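Side-chain contacts in branched-chain-amino-acid aminotransferase (PDB 6JIF), which catalyses the reversible, pyridoxal-5'-phosphate-dependent transfer of the amino group between branched-chain amino acids and 2-oxoglutarate: residues E79-Y84 and E118-A123; T342-G347 and A353-K358; K125-A130 and L144-F149. All blocks are in the same frame, centred on the assembly; numbering follows the deposited sequence.

Contact 1 (E79-Y84 and E118-A123); sequences EGMKAY and EQFIEA
Where Glu79 and Met81 face Phe120, the strand and the helix keep their backbones well apart, with 10.9 Å between the CA atoms of Glu79 and Phe120 and 11.0 Å between those of Met81 and Ile121. Long side chains span the gap, and Met81 and Phe120 do so from opposite directions. Phe120 sets out with CG anti to its backbone N (chi1 -177°), and its ring reaches from helix 117-130 toward the strand. Met81 answers with a chain that is bent at chi3 (67°), a turn that brings the terminal methyl round the sulfur to the edge of the ring. That methyl, CE, stops near the ring plane, 3.7 Å from Phe120 CE1 and 3.8 Å from Phe120 CZ. A methyl group thus meets two ring C-H groups, so the contact is apolar, without a hydrogen bond. A flexible methionine suits the place because it can shape itself to a rigid ring.

Glu79 touches the same ring from a second position, and does so with its aliphatic part: CG lies 4.4 Å from Phe120 CZ. Its polar end has other work. OE1 forms a salt bridge with Arg102, a residue of the pyridoxal-5'-phosphate pocket, and accepts a hydrogen bond from Asn99, so a buried carboxylate is paired while its methylene packs on the phenyl group. The Glu79 side chain comes within about 5 Å of the cofactor, consistent with a second-shell place beside the pocket, behind Arg102.

Helix 96-109 lies beside the contact, with Asn99 and Ala100 against Phe120. Strand 76-85 itself runs between strands 143-153 and 91-94, whose Leu146, Pro148 and Leu93 pack on Met81.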
ATOM      1  N   GLU B  79      10.622  -9.037   3.246  1.00 11.59           N
ATOM      2  CA  GLU B  79      11.161  -9.553   4.495  1.00 11.67           C
ATOM      3  C   GLU B  79      12.511  -8.875   4.772  1.00 16.26           C
ATOM      4  O   GLU B  79      13.091  -8.194   3.924  1.00 15.36           O
ATOM      5  CB  GLU B  79      11.349 -11.083   4.455  1.00 15.83           C
ATOM      6  CG  GLU B  79      10.034 -11.878   4.800  1.00 16.02           C
ATOM      7  CD  GLU B  79       9.522 -11.539   6.193  1.00 17.94           C
ATOM      8  OE1 GLU B  79      10.379 -11.202   7.070  1.00 17.88           O
ATOM      9  OE2 GLU B  79       8.283 -11.501   6.384  1.00 18.59           O
ATOM     10  N   GLY B  80      13.033  -9.131   5.958  1.00 15.79           N
ATOM     11  CA  GLY B  80      14.350  -8.583   6.334  1.00 16.33           C
ATOM     12  C   GLY B  80      15.004  -9.517   7.329  1.00 17.37           C
ATOM     13  O   GLY B  80      14.381  -9.890   8.331  1.00 14.06           O
ATOM     14  N   MET B  81      16.243  -9.931   7.063  1.00 14.91           N
ATOM     15  CA  MET B  81      16.960 -10.804   8.005  1.00 20.17           C
ATOM     16  C   MET B  81      18.460 -10.513   7.913  1.00 18.02           C
ATOM     17  O   MET B  81      18.928  -9.903   6.951  1.00 20.26           O
ATOM     18  CB  MET B  81      16.708 -12.289   7.719  1.00 17.79           C
ATOM     19  CG  MET B  81      17.437 -12.692   6.436  1.00 21.26           C
ATOM     20  SD  MET B  81      16.851 -14.208   5.756  1.00 30.58           S
ATOM     21  CE  MET B  81      15.240 -13.568   5.328  1.00 22.19           C
ATOM     22  N   LYS B  82      19.224 -10.960   8.907  1.00 15.62           N
ATOM     23  CA  LYS B  82      20.664 -10.705   8.884  1.00 15.99           C
ATOM     24  C   LYS B  82      21.505 -11.984   8.967  1.00 18.15           C
ATOM     25  O   LYS B  82      21.116 -12.981   9.602  1.00 16.09           O
ATOM     26  CB  LYS B  82      21.094  -9.777  10.038  1.00 17.11           C
ATOM     27  CG  LYS B  82      20.776  -8.315   9.777  1.00 20.01           C
ATOM     28  CD  LYS B  82      21.107  -7.454  11.004  1.00 21.52           C
ATOM     29  CE  LYS B  82      20.438  -6.082  10.904  1.00 27.54           C
ATOM     30  NZ  LYS B  82      20.763  -5.298  12.139  1.00 25.44           N
ATOM     31  N   ALA B  83      22.694 -11.918   8.361  1.00 15.96           N
ATOM     32  CA  ALA B  83      23.736 -12.918   8.563  1.00 20.30           C
ATOM     33  C   ALA B  83      24.891 -12.219   9.243  1.00 20.44           C
ATOM     34  O   ALA B  83      25.115 -11.041   8.983  1.00 20.02           O
ATOM     35  CB  ALA B  83      24.213 -13.551   7.252  1.00 18.83           C
ATOM     36  N   TYR B  84      25.549 -12.930  10.159  1.00 20.59           N
ATOM     37  CA  TYR B  84      26.609 -12.418  11.020  1.00 18.21           C
ATOM     38  C   TYR B  84      27.851 -13.305  10.925  1.00 22.90           C
ATOM     39  O   TYR B  84      27.745 -14.543  10.928  1.00 18.67           O
ATOM     40  CB  TYR B  84      26.138 -12.378  12.466  1.00 19.24           C
ATOM     41  CG  TYR B  84      24.853 -11.650  12.708  1.00 21.16           C
ATOM     42  CD1 TYR B  84      23.611 -12.296  12.550  1.00 22.32           C
ATOM     43  CD2 TYR B  84      24.846 -10.334  13.103  1.00 22.71           C
ATOM     44  CE1 TYR B  84      22.421 -11.631  12.783  1.00 25.67           C
ATOM     45  CE2 TYR B  84      23.657  -9.671  13.349  1.00 17.66           C
ATOM     46  CZ  TYR B  84      22.452 -10.321  13.179  1.00 23.72           C
ATOM     47  OH  TYR B  84      21.259  -9.669  13.397  1.00 23.93           O
ATOM     48  N   GLU B 118      11.676 -24.339   2.463  1.00 19.51           N
ATOM     49  CA  GLU B 118      13.022 -24.818   2.120  1.00 23.42           C
ATOM     50  C   GLU B 118      13.563 -24.074   0.907  1.00 23.00           C
ATOM     51  O   GLU B 118      14.723 -23.675   0.905  1.00 24.57           O
ATOM     52  CB  GLU B 118      13.050 -26.340   1.913  1.00 38.38           C
ATOM     53  CG  GLU B 118      12.922 -27.114   3.253  1.00 54.25           C
ATOM     54  CD  GLU B 118      13.887 -26.585   4.368  1.00 67.29           C
ATOM     55  OE1 GLU B 118      15.136 -26.623   4.195  1.00 70.16           O
ATOM     56  OE2 GLU B 118      13.391 -26.110   5.425  1.00 69.15           O
ATOM     57  N   GLN B 119      12.699 -23.771  -0.079  1.00 23.70           N
ATOM     58  CA  GLN B 119      13.083 -22.906  -1.200  1.00 23.90           C
ATOM     59  C   GLN B 119      13.559 -21.535  -0.707  1.00 20.59           C
ATOM     60  O   GLN B 119      14.607 -21.012  -1.141  1.00 22.07           O
ATOM     61  CB  GLN B 119      11.891 -22.785  -2.154  1.00 31.37           C
ATOM     62  CG  GLN B 119      12.004 -21.853  -3.390  1.00 43.89           C
ATOM     63  CD  GLN B 119      10.678 -21.775  -4.264  1.00 50.48           C
ATOM     64  OE1 GLN B 119       9.630 -22.377  -3.925  1.00 47.93           O
ATOM     65  NE2 GLN B 119      10.750 -21.038  -5.387  1.00 45.66           N
ATOM     66  N   PHE B 120      12.783 -20.936   0.208  1.00 16.71           N
ATOM     67  CA  PHE B 120      13.108 -19.619   0.732  1.00 15.38           C
ATOM     68  C   PHE B 120      14.473 -19.627   1.400  1.00 16.73           C
ATOM     69  O   PHE B 120      15.333 -18.792   1.085  1.00 16.86           O
ATOM     70  CB  PHE B 120      11.993 -19.180   1.697  1.00 19.14           C
ATOM     71  CG  PHE B 120      12.170 -17.783   2.276  1.00 16.28           C
ATOM     72  CD1 PHE B 120      12.983 -17.585   3.413  1.00 13.20           C
ATOM     73  CD2 PHE B 120      11.547 -16.694   1.715  1.00 15.31           C
ATOM     74  CE1 PHE B 120      13.136 -16.320   3.978  1.00 16.92           C
ATOM     75  CE2 PHE B 120      11.699 -15.431   2.251  1.00 16.82           C
ATOM     76  CZ  PHE B 120      12.473 -15.232   3.379  1.00 19.04           C
ATOM     77  N   ILE B 121      14.697 -20.577   2.319  1.00 14.85           N
ATOM     78  CA  ILE B 121      15.935 -20.564   3.096  1.00 15.83           C
ATOM     79  C   ILE B 121      17.131 -20.846   2.204  1.00 17.30           C
ATOM     80  O   ILE B 121      18.164 -20.178   2.326  1.00 20.29           O
ATOM     81  CB  ILE B 121      15.850 -21.544   4.280  1.00 15.31           C
ATOM     82  CG1 ILE B 121      14.706 -21.146   5.223  1.00 19.68           C
ATOM     83  CG2 ILE B 121      17.221 -21.686   4.961  1.00 21.31           C
ATOM     84  CD1 ILE B 121      14.569 -22.073   6.428  1.00 19.21           C
ATOM     85  N   GLU B 122      16.994 -21.793   1.253  1.00 19.86           N
ATOM     86  CA  GLU B 122      18.074 -22.092   0.317  1.00 19.13           C
ATOM     87  C   GLU B 122      18.420 -20.882  -0.544  1.00 22.03           C
ATOM     88  O   GLU B 122      19.598 -20.639  -0.828  1.00 22.90           O
ATOM     89  CB  GLU B 122      17.710 -23.283  -0.587  1.00 24.37           C
ATOM     90  CG  GLU B 122      17.766 -24.620   0.131  1.00 32.87           C
ATOM     91  CD  GLU B 122      19.063 -24.879   0.906  1.00 41.01           C
ATOM     92  OE1 GLU B 122      20.180 -24.567   0.427  1.00 39.82           O
ATOM     93  OE2 GLU B 122      18.959 -25.429   2.018  1.00 45.90           O
ATOM     94  N   ALA B 123      17.423 -20.121  -0.977  1.00 15.98           N
ATOM     95  CA  ALA B 123      17.714 -18.915  -1.747  1.00 20.91           C
ATOM     96  C   ALA B 123      18.490 -17.914  -0.908  1.00 18.32           C
ATOM     97  O   ALA B 123      19.436 -17.271  -1.395  1.00 20.21           O
ATOM     98  CB  ALA B 123      16.432 -18.259  -2.254  1.00 19.35           C
TER

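Contact 2 (T342-G347 and A353-K358); sequences TGVQTG and AGWIVK
Trp355 is the first residue of segment 353-358 to meet the end of helix 332-346, where it packs against Val344. The two side chains cross at about a right angle, and Val344 CG1 approaches obliquely to 3.9 Å from Trp355 CE3, on the benzene part of the indole. The branch that touches is the one anti to the Val344 backbone N (chi1 166°). A broad aromatic suits this position because it serves several neighbours: Trp355 also makes a cation-pi pair with Arg95 and lies against helix 267-278.

Ile356, where strand 356-358 begins, reaches the helix with its longer branch. Its CD1 sits 3.9 Å from Val344 O, a carbonyl that already accepts Gly347 N at 3.2 Å. That bond belongs to the Schellman motif ending the helix, in which Gly347 takes positive phi (87°), where a side chain would press on the preceding carbonyl.

The Lys358 side chain runs back past the end of the helix without touching it, and its NZ bonds Asn92 and Ser90.

No hydrogen bond joins the two segments. Their fit rests on apolar surface, and the Gly347 N donor probably lets the Val344 carbonyl tolerate an apolar neighbour.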
ATOM      1  N   THR B 342      21.929  -9.986  20.865  1.00 14.13           N
ATOM      2  CA  THR B 342      23.116  -9.868  20.005  1.00 13.33           C
ATOM      3  C   THR B 342      24.113 -11.005  20.232  1.00 16.10           C
ATOM      4  O   THR B 342      24.788 -11.427  19.285  1.00 16.99           O
ATOM      5  CB  THR B 342      23.782  -8.501  20.219  1.00 17.53           C
ATOM      6  OG1 THR B 342      24.274  -8.378  21.586  1.00 20.82           O
ATOM      7  CG2 THR B 342      22.738  -7.401  19.937  1.00 17.83           C
ATOM      8  N   GLY B 343      24.216 -11.518  21.465  1.00 14.82           N
ATOM      9  CA  GLY B 343      25.097 -12.653  21.703  1.00 16.21           C
ATOM     10  C   GLY B 343      24.640 -13.900  20.961  1.00 14.68           C
ATOM     11  O   GLY B 343      25.467 -14.632  20.402  1.00 18.98           O
ATOM     12  N   VAL B 344      23.329 -14.152  20.941  1.00 19.47           N
ATOM     13  CA  VAL B 344      22.839 -15.301  20.189  1.00 17.85           C
ATOM     14  C   VAL B 344      23.038 -15.087  18.691  1.00 22.15           C
ATOM     15  O   VAL B 344      23.559 -15.974  17.986  1.00 19.43           O
ATOM     16  CB  VAL B 344      21.382 -15.578  20.561  1.00 18.70           C
ATOM     17  CG1 VAL B 344      20.747 -16.542  19.529  1.00 15.64           C
ATOM     18  CG2 VAL B 344      21.331 -16.110  22.016  1.00 20.51           C
ATOM     19  N   GLN B 345      22.734 -13.874  18.202  1.00 18.29           N
ATOM     20  CA  GLN B 345      22.878 -13.605  16.767  1.00 19.29           C
ATOM     21  C   GLN B 345      24.316 -13.852  16.293  1.00 21.17           C
ATOM     22  O   GLN B 345      24.532 -14.499  15.251  1.00 19.78           O
ATOM     23  CB  GLN B 345      22.414 -12.168  16.461  1.00 15.26           C
ATOM     24  CG  GLN B 345      20.951 -11.992  16.590  1.00 21.37           C
ATOM     25  CD  GLN B 345      20.542 -10.533  16.564  1.00 25.91           C
ATOM     26  OE1 GLN B 345      21.324  -9.639  16.924  1.00 23.05           O
ATOM     27  NE2 GLN B 345      19.310 -10.287  16.155  1.00 30.42           N
ATOM     28  N   THR B 346      25.323 -13.417  17.069  1.00 21.93           N
ATOM     29  CA  THR B 346      26.707 -13.540  16.629  1.00 16.08           C
ATOM     30  C   THR B 346      27.422 -14.828  17.032  1.00 19.10           C
ATOM     31  O   THR B 346      28.588 -14.990  16.670  1.00 24.82           O
ATOM     32  CB  THR B 346      27.534 -12.348  17.148  1.00 22.98           C
ATOM     33  OG1 THR B 346      27.516 -12.342  18.584  1.00 20.22           O
ATOM     34  CG2 THR B 346      26.912 -11.093  16.641  1.00 25.09           C
ATOM     35  N   GLY B 347      26.794 -15.728  17.796  1.00 18.36           N
ATOM     36  CA  GLY B 347      27.486 -16.953  18.232  1.00 16.75           C
ATOM     37  C   GLY B 347      28.296 -16.853  19.508  1.00 17.45           C
ATOM     38  O   GLY B 347      28.995 -17.844  19.863  1.00 22.84           O
ATOM     39  N   ALA B 353      17.290 -23.813  20.131  1.00 16.90           N
ATOM     40  CA  ALA B 353      17.208 -24.827  19.095  1.00 19.25           C
ATOM     41  C   ALA B 353      16.570 -24.277  17.832  1.00 20.41           C
ATOM     42  O   ALA B 353      15.538 -23.590  17.881  1.00 23.57           O
ATOM     43  CB  ALA B 353      16.382 -26.000  19.598  1.00 21.77           C
ATOM     44  N   GLY B 354      17.232 -24.523  16.711  1.00 20.75           N
ATOM     45  CA  GLY B 354      16.664 -24.214  15.417  1.00 24.40           C
ATOM     46  C   GLY B 354      16.765 -22.769  14.964  1.00 23.13           C
ATOM     47  O   GLY B 354      16.416 -22.483  13.814  1.00 26.84           O
ATOM     48  N   TRP B 355      17.289 -21.864  15.787  1.00 19.96           N
ATOM     49  CA  TRP B 355      17.323 -20.450  15.427  1.00 15.14           C
ATOM     50  C   TRP B 355      18.385 -20.129  14.374  1.00 22.78           C
ATOM     51  O   TRP B 355      18.219 -19.192  13.585  1.00 22.88           O
ATOM     52  CB  TRP B 355      17.610 -19.620  16.673  1.00 14.66           C
ATOM     53  CG  TRP B 355      16.446 -19.450  17.572  1.00 16.84           C
ATOM     54  CD1 TRP B 355      15.354 -20.262  17.697  1.00 17.80           C
ATOM     55  CD2 TRP B 355      16.230 -18.343  18.469  1.00 17.70           C
ATOM     56  NE1 TRP B 355      14.495 -19.742  18.621  1.00 16.61           N
ATOM     57  CE2 TRP B 355      15.037 -18.584  19.140  1.00 13.88           C
ATOM     58  CE3 TRP B 355      16.985 -17.223  18.802  1.00 16.25           C
ATOM     59  CZ2 TRP B 355      14.521 -17.685  20.092  1.00 18.64           C
ATOM     60  CZ3 TRP B 355      16.502 -16.360  19.780  1.00 18.37           C
ATOM     61  CH2 TRP B 355      15.273 -16.603  20.397  1.00 17.15           C
ATOM     62  N   ILE B 356      19.539 -20.800  14.405  1.00 16.45           N
ATOM     63  CA  ILE B 356      20.685 -20.376  13.594  1.00 16.02           C
ATOM     64  C   ILE B 356      20.832 -21.310  12.410  1.00 22.56           C
ATOM     65  O   ILE B 356      20.844 -22.529  12.586  1.00 19.24           O
ATOM     66  CB  ILE B 356      21.977 -20.392  14.422  1.00 22.19           C
ATOM     67  CG1 ILE B 356      21.891 -19.446  15.618  1.00 22.55           C
ATOM     68  CG2 ILE B 356      23.184 -20.124  13.541  1.00 21.84           C
ATOM     69  CD1 ILE B 356      21.600 -17.987  15.243  1.00 17.37           C
ATOM     70  N   VAL B 357      20.954 -20.752  11.213  1.00 21.87           N
ATOM     71  CA  VAL B 357      21.333 -21.528  10.047  1.00 20.36           C
ATOM     72  C   VAL B 357      22.763 -21.163   9.693  1.00 22.07           C
ATOM     73  O   VAL B 357      23.061 -19.993   9.436  1.00 21.04           O
ATOM     74  CB  VAL B 357      20.377 -21.283   8.873  1.00 19.38           C
ATOM     75  CG1 VAL B 357      20.875 -22.027   7.622  1.00 20.27           C
ATOM     76  CG2 VAL B 357      18.927 -21.770   9.251  1.00 18.51           C
ATOM     77  N   LYS B 358      23.652 -22.154   9.690  1.00 18.81           N
ATOM     78  CA  LYS B 358      25.048 -21.891   9.347  1.00 19.33           C
ATOM     79  C   LYS B 358      25.124 -21.807   7.835  1.00 22.61           C
ATOM     80  O   LYS B 358      24.626 -22.704   7.142  1.00 21.64           O
ATOM     81  CB  LYS B 358      25.970 -23.005   9.872  1.00 28.78           C
ATOM     82  CG  LYS B 358      26.100 -23.019  11.428  1.00 23.71           C
ATOM     83  CD  LYS B 358      27.047 -21.934  11.898  1.00 21.83           C
ATOM     84  CE  LYS B 358      27.140 -21.935  13.421  1.00 23.81           C
ATOM     85  NZ  LYS B 358      27.977 -20.848  13.918  1.00 21.33           N
TER

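Contact 3 (K125-A130 and L144-F149); sequences KAVVRA and LYLRPF
Val127 and Val128 of helix 117-130 meet Leu144 and Leu146 in a helix-on-sheet packing, part of the class IV (fold type IV) aminotransferase framework, in which the helix lies across one face of an antiparallel sheet. The axes of the two short segments approach to 9.9 Å with their directions 138° apart, so the helix runs roughly against the strand but at a slant.

The strand offers two bumps. Leu144 and Leu146, alternate residues, both turn toward the helix, and between them their isobutyl groups form a hollow that Val128 enters. Val128 CG2 fits into the fork of Leu146, 3.9 Å from CD1 and equally 3.9 Å from CD2 of that leucine. Its other methyl, CG1, is anti to the backbone N (chi1 -178°) and faces the second bump, with Leu144 CD2 at 4.3 Å. The same Leu144 CD2 also lies beside the helix backbone, 4.3 Å from Val128 CA. Val127 completes the hold on Leu146 more loosely, with 4.4 Å between Val127 CG1 and Leu146 CG. Short, branched valines on the helix and longer, forked leucines on the strand thus interlock with no polar group in the seam. Ile135 and Val359 also touch Val128, while Cys124 packs on Leu146.

The alternate residues Tyr145 and Arg147 project from the opposite face of the strand, which looks toward the second subunit. There Arg147 NH1 bonds Tyr73 OH of that subunit, tying the sheet to the dimer interface. Within the strand, Arg147 NH2 donates to Tyr145 OH at 2.9 Å, almost straight at 167°, with the hydroxyl lying in the plane of the guanidinium group.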
ATOM      1  N   LYS B 125      20.452 -18.550   1.655  1.00 22.01           N
ATOM      2  CA  LYS B 125      21.808 -19.071   1.837  1.00 19.13           C
ATOM      3  C   LYS B 125      22.654 -18.872   0.587  1.00 22.60           C
ATOM      4  O   LYS B 125      23.819 -18.484   0.680  1.00 17.14           O
ATOM      5  CB  LYS B 125      21.779 -20.556   2.225  1.00 21.36           C
ATOM      6  CG  LYS B 125      21.203 -20.819   3.609  1.00 18.16           C
ATOM      7  CD  LYS B 125      21.150 -22.282   3.914  1.00 19.36           C
ATOM      8  CE  LYS B 125      22.515 -22.817   4.301  1.00 21.05           C
ATOM      9  NZ  LYS B 125      22.331 -24.269   4.400  1.00 28.02           N
ATOM     10  N   ALA B 126      22.073 -19.070  -0.591  1.00 18.65           N
ATOM     11  CA  ALA B 126      22.830 -18.862  -1.824  1.00 17.70           C
ATOM     12  C   ALA B 126      23.231 -17.401  -1.981  1.00 19.61           C
ATOM     13  O   ALA B 126      24.340 -17.109  -2.418  1.00 19.18           O
ATOM     14  CB  ALA B 126      21.999 -19.324  -3.034  1.00 20.41           C
ATOM     15  N   VAL B 127      22.339 -16.471  -1.613  1.00 16.75           N
ATOM     16  CA  VAL B 127      22.713 -15.048  -1.674  1.00 17.47           C
ATOM     17  C   VAL B 127      23.852 -14.721  -0.701  1.00 21.09           C
ATOM     18  O   VAL B 127      24.819 -14.007  -1.048  1.00 20.42           O
ATOM     19  CB  VAL B 127      21.471 -14.182  -1.413  1.00 22.14           C
ATOM     20  CG1 VAL B 127      21.861 -12.702  -1.210  1.00 27.37           C
ATOM     21  CG2 VAL B 127      20.514 -14.304  -2.574  1.00 20.46           C
ATOM     22  N   VAL B 128      23.779 -15.254   0.530  1.00 18.01           N
ATOM     23  CA  VAL B 128      24.894 -15.047   1.453  1.00 20.37           C
ATOM     24  C   VAL B 128      26.189 -15.631   0.860  1.00 18.53           C
ATOM     25  O   VAL B 128      27.248 -14.969   0.816  1.00 18.57           O
ATOM     26  CB  VAL B 128      24.563 -15.630   2.843  1.00 19.67           C
ATOM     27  CG1 VAL B 128      25.692 -15.372   3.838  1.00 17.43           C
ATOM     28  CG2 VAL B 128      23.345 -14.943   3.420  1.00 22.61           C
ATOM     29  N   ARG B 129      26.126 -16.869   0.344  1.00 22.58           N
ATOM     30  CA  ARG B 129      27.350 -17.470  -0.178  1.00 18.99           C
ATOM     31  C   ARG B 129      27.953 -16.648  -1.310  1.00 21.20           C
ATOM     32  O   ARG B 129      29.181 -16.571  -1.449  1.00 25.74           O
ATOM     33  CB  ARG B 129      27.089 -18.907  -0.667  1.00 22.24           C
ATOM     34  CG  ARG B 129      26.886 -19.892   0.432  1.00 19.35           C
ATOM     35  CD  ARG B 129      26.985 -21.314  -0.144  1.00 20.25           C
ATOM     36  NE  ARG B 129      26.068 -21.545  -1.270  1.00 22.76           N
ATOM     37  CZ  ARG B 129      24.812 -21.946  -1.128  1.00 21.80           C
ATOM     38  NH1 ARG B 129      24.323 -22.142   0.093  1.00 21.84           N
ATOM     39  NH2 ARG B 129      24.034 -22.126  -2.201  1.00 26.66           N
ATOM     40  N   ALA B 130      27.121 -16.074  -2.148  1.00 19.28           N
ATOM     41  CA  ALA B 130      27.579 -15.335  -3.324  1.00 27.10           C
ATOM     42  C   ALA B 130      28.125 -13.972  -2.987  1.00 23.74           C
ATOM     43  O   ALA B 130      28.735 -13.318  -3.857  1.00 22.74           O
ATOM     44  CB  ALA B 130      26.424 -15.148  -4.310  1.00 21.46           C
ATOM     45  N   LEU B 144      25.339  -8.720   7.376  1.00 16.42           N
ATOM     46  CA  LEU B 144      24.858  -8.695   5.999  1.00 20.84           C
ATOM     47  C   LEU B 144      23.325  -8.775   6.012  1.00 25.17           C
ATOM     48  O   LEU B 144      22.740  -9.780   6.452  1.00 23.85           O
ATOM     49  CB  LEU B 144      25.473  -9.846   5.205  1.00 16.25           C
ATOM     50  CG  LEU B 144      25.069  -9.830   3.724  1.00 16.12           C
ATOM     51  CD1 LEU B 144      25.806  -8.668   3.017  1.00 18.16           C
ATOM     52  CD2 LEU B 144      25.451 -11.160   3.081  1.00 18.28           C
ATOM     53  N   TYR B 145      22.665  -7.725   5.554  1.00 17.22           N
ATOM     54  CA  TYR B 145      21.215  -7.689   5.567  1.00 20.86           C
ATOM     55  C   TYR B 145      20.705  -8.244   4.258  1.00 16.74           C
ATOM     56  O   TYR B 145      21.241  -7.921   3.200  1.00 19.42           O
ATOM     57  CB  TYR B 145      20.737  -6.261   5.751  1.00 17.49           C
ATOM     58  CG  TYR B 145      19.242  -6.054   5.814  1.00 18.91           C
ATOM     59  CD1 TYR B 145      18.546  -6.249   6.988  1.00 19.54           C
ATOM     60  CD2 TYR B 145      18.553  -5.611   4.703  1.00 22.00           C
ATOM     61  CE1 TYR B 145      17.159  -6.023   7.044  1.00 21.49           C
ATOM     62  CE2 TYR B 145      17.197  -5.407   4.729  1.00 20.93           C
ATOM     63  CZ  TYR B 145      16.505  -5.597   5.895  1.00 23.78           C
ATOM     64  OH  TYR B 145      15.132  -5.334   5.914  1.00 21.20           O
ATOM     65  N   LEU B 146      19.706  -9.115   4.347  1.00 13.69           N
ATOM     66  CA  LEU B 146      19.024  -9.675   3.192  1.00 14.78           C
ATOM     67  C   LEU B 146      17.612  -9.117   3.137  1.00 16.78           C
ATOM     68  O   LEU B 146      16.906  -9.151   4.156  1.00 13.66           O
ATOM     69  CB  LEU B 146      18.942 -11.191   3.294  1.00 15.43           C
ATOM     70  CG  LEU B 146      20.098 -11.976   2.702  1.00 22.78           C
ATOM     71  CD1 LEU B 146      21.337 -11.565   3.432  1.00 21.26           C
ATOM     72  CD2 LEU B 146      19.802 -13.518   2.889  1.00 19.22           C
ATOM     73  N   ARG B 147      17.195  -8.694   1.923  1.00 16.87           N
ATOM     74  CA  ARG B 147      15.882  -8.172   1.581  1.00 15.07           C
ATOM     75  C   ARG B 147      15.215  -9.079   0.533  1.00 17.21           C
ATOM     76  O   ARG B 147      15.378  -8.863  -0.692  1.00 16.80           O
ATOM     77  CB  ARG B 147      16.005  -6.723   1.081  1.00 16.97           C
ATOM     78  CG  ARG B 147      14.710  -6.104   0.513  1.00 19.05           C
ATOM     79  CD  ARG B 147      13.560  -6.157   1.505  1.00 14.89           C
ATOM     80  NE  ARG B 147      13.873  -5.389   2.719  1.00 16.27           N
ATOM     81  CZ  ARG B 147      13.562  -4.099   2.936  1.00 19.81           C
ATOM     82  NH1 ARG B 147      12.939  -3.375   2.032  1.00 15.44           N
ATOM     83  NH2 ARG B 147      13.902  -3.514   4.087  1.00 19.78           N
ATOM     84  N   PRO B 148      14.506 -10.127   0.956  1.00 17.51           N
ATOM     85  CA  PRO B 148      13.618 -10.843   0.018  1.00 12.99           C
ATOM     86  C   PRO B 148      12.342 -10.057  -0.185  1.00 14.00           C
ATOM     87  O   PRO B 148      11.894  -9.333   0.702  1.00 17.64           O
ATOM     88  CB  PRO B 148      13.293 -12.175   0.715  1.00 15.26           C
ATOM     89  CG  PRO B 148      14.285 -12.261   1.924  1.00 13.59           C
ATOM     90  CD  PRO B 148      14.612 -10.805   2.262  1.00 15.21           C
ATOM     91  N   PHE B 149      11.741 -10.243  -1.371  1.00 16.56           N
ATOM     92  CA  PHE B 149      10.474  -9.592  -1.667  1.00 16.01           C
ATOM     93  C   PHE B 149       9.799 -10.322  -2.823  1.00 16.85           C
ATOM     94  O   PHE B 149      10.450 -10.954  -3.650  1.00 16.13           O
ATOM     95  CB  PHE B 149      10.648  -8.096  -1.993  1.00 15.93           C
ATOM     96  CG  PHE B 149      11.576  -7.779  -3.169  1.00 20.84           C
ATOM     97  CD1 PHE B 149      12.959  -7.873  -3.052  1.00 14.34           C
ATOM     98  CD2 PHE B 149      11.048  -7.297  -4.369  1.00 27.28           C
ATOM     99  CE1 PHE B 149      13.777  -7.544  -4.124  1.00 22.73           C
ATOM    100  CE2 PHE B 149      11.873  -6.977  -5.476  1.00 26.38           C
ATOM    101  CZ  PHE B 149      13.243  -7.086  -5.333  1.00 24.47           C
TER

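Overall arrangement
Contacts 1 and 3 share helix 117-130 and place it on neighbouring strands of one antiparallel sheet, and the backbone bonds Met81 O to Leu146 N and Ala83 O to Leu144 N join those strands directly. All three contacts are buried. Contact 3 is purely aliphatic, whereas contact 1, nearer the cofactor, brings in an aromatic ring and a carboxylate tied into the pocket. Contact 2 belongs to the C-terminal part of the chain, where strand 356-358 forms an edge of that sheet; its centre lies farthest from that of the chain, about 17 Å, and it includes a partly exposed isoleucine. It still adjoins the others, through Tyr84 against Gln345 and through Val357 and Lys358 against Lys125.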